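PDB 4MTU: beta-alanyl-CoA:ammonia lyase 2 from Clostridium propionicum, which probably catalyses the reversible removal of ammonia from beta-alanyl-CoA as a zinc-containing lyase of the hot dog fold. Local coordinates for residues R28-N31 and Q32-D35. Numbering follows the deposited sequence. Where two conformers were deposited one is given.
Sequences RIVN and QWGD
Near the start of helix 27-45, the long central helix of this hot dog fold, Ile29 meets Trp33 and Arg28 meets Gln32, each four residues on. The Ile29 methyl CG2 sits over one face of the Trp33 indole. Ile29 CG2 lies 3.3 Å from the centroid of the Trp33 six-membered ring, a CH-pi contact 11° off the ring normal. Ile29 CG2 is 3.4 Å from both Trp33 CE2 and Trp33 CZ2. Trp33 N also donates to Ile29 O at 2.9 Å. The indole NE1 bonds to Glu88 O on strand 82-95, which ties the helix to the sheet.

Arg28 and Gln32 run side by side. Both chains bend at chi2 (67° and 64°), which brings their ends together. Arg28 NH1 gives a nearly straight bond to a lone pair of Gln32 OE1, 2.8 Å long and within the guanidinium plane. Arg28 NH2 adds a weak bond to the same Gln32 OE1 at 3.3 Å. Asp16 forms a salt bridge with Arg28 NE, and His8 ND1 is hydrogen-bonded to Gln32 NE2. With OE1 accepting from Arg28 and NE2 bonded to His8, the Gln32 amide is probably held in one orientation, and the positive guanidinium probably polarises its carbonyl.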
loop_
_atom_site.group_PDB
_atom_site.type_symbol
_atom_site.label_atom_id
_atom_site.label_comp_id
_atom_site.label_asym_id
_atom_site.label_seq_id
_atom_site.Cartn_x
_atom_site.Cartn_y
_atom_site.Cartn_z
ATOM N N ARG A 28 -13.022 4.237 -2.553
ATOM C CA ARG A 28 -12.666 3.677 -1.247
ATOM C C ARG A 28 -13.898 3.137 -0.531
ATOM O O ARG A 28 -13.826 2.140 0.197
ATOM C CB ARG A 28 -11.979 4.768 -0.405
ATOM C CG ARG A 28 -11.634 4.354 1.019
ATOM C CD ARG A 28 -10.581 3.309 1.068
ATOM N NE ARG A 28 -10.277 2.852 2.433
ATOM C CZ ARG A 28 -10.959 1.936 3.057
ATOM N NH1 ARG A 28 -12.009 1.345 2.493
ATOM N NH2 ARG A 28 -10.598 1.553 4.271
ATOM N N ILE A 29 -15.044 3.829 -0.702
ATOM C CA ILE A 29 -16.281 3.345 -0.103
ATOM C C ILE A 29 -16.708 2.024 -0.755
ATOM O O ILE A 29 -17.132 1.087 -0.076
ATOM C CB ILE A 29 -17.408 4.408 -0.287
ATOM C CG1 ILE A 29 -17.065 5.688 0.480
ATOM C CG2 ILE A 29 -18.727 3.814 0.121
ATOM C CD1 ILE A 29 -18.014 6.854 0.185
ATOM N N VAL A 30 -16.597 1.947 -2.095
ATOM C CA VAL A 30 -16.964 0.741 -2.817
ATOM C C VAL A 30 -16.058 -0.422 -2.400
ATOM O O VAL A 30 -16.574 -1.534 -2.229
ATOM C CB VAL A 30 -16.933 1.008 -4.323
ATOM C CG1 VAL A 30 -17.323 -0.253 -5.089
ATOM C CG2 VAL A 30 -17.845 2.181 -4.693
ATOM N N ASN A 31 -14.805 -0.178 -2.154
ATOM C CA ASN A 31 -13.911 -1.209 -1.645
ATOM C C ASN A 31 -14.467 -1.797 -0.342
ATOM O O ASN A 31 -14.540 -2.996 -0.130
ATOM C CB ASN A 31 -12.525 -0.592 -1.493
ATOM C CG ASN A 31 -11.545 -1.611 -0.984
ATOM O OD1 ASN A 31 -11.716 -2.769 -1.206
ATOM N ND2 ASN A 31 -10.541 -1.225 -0.250
ATOM N N GLN A 32 -14.866 -0.880 0.571
ATOM C CA GLN A 32 -15.362 -1.338 1.856
ATOM C C GLN A 32 -16.697 -2.071 1.724
ATOM O O GLN A 32 -16.895 -3.093 2.400
ATOM C CB GLN A 32 -15.487 -0.177 2.880
ATOM C CG GLN A 32 -15.378 -0.700 4.272
ATOM C CD GLN A 32 -14.037 -1.301 4.570
ATOM O OE1 GLN A 32 -12.997 -0.760 4.138
ATOM N NE2 GLN A 32 -13.999 -2.392 5.275
ATOM N N TRP A 33 -17.588 -1.583 0.875
ATOM C CA TRP A 33 -18.871 -2.297 0.659
ATOM C C TRP A 33 -18.612 -3.699 0.093
ATOM O O TRP A 33 -19.381 -4.614 0.429
ATOM C CB TRP A 33 -19.736 -1.499 -0.265
ATOM C CG TRP A 33 -20.365 -0.273 0.361
ATOM C CD1 TRP A 33 -20.588 -0.039 1.682
ATOM C CD2 TRP A 33 -20.881 0.854 -0.357
ATOM N NE1 TRP A 33 -21.216 1.186 1.856
ATOM C CE2 TRP A 33 -21.399 1.744 0.590
ATOM C CE3 TRP A 33 -20.901 1.194 -1.713
ATOM C CZ2 TRP A 33 -22.009 2.974 0.231
ATOM C CZ3 TRP A 33 -21.470 2.383 -2.070
ATOM C CH2 TRP A 33 -22.013 3.274 -1.106
ATOM N N GLY A 34 -17.575 -3.889 -0.713
ATOM C CA GLY A 34 -17.266 -5.229 -1.166
ATOM C C GLY A 34 -16.980 -6.159 0.018
ATOM O O GLY A 34 -17.429 -7.315 0.037
ATOM N N ASP A 35 -16.230 -5.659 1.002
ATOM C CA ASP A 35 -15.896 -6.468 2.184
ATOM C C ASP A 35 -17.107 -6.680 3.096
ATOM O O ASP A 35 -17.266 -7.742 3.688
ATOM C CB ASP A 35 -14.748 -5.857 2.935
ATOM C CG ASP A 35 -13.415 -5.858 2.238
ATOM O OD1 ASP A 35 -13.323 -6.473 1.122
ATOM O OD2 ASP A 35 -12.469 -5.263 2.830
#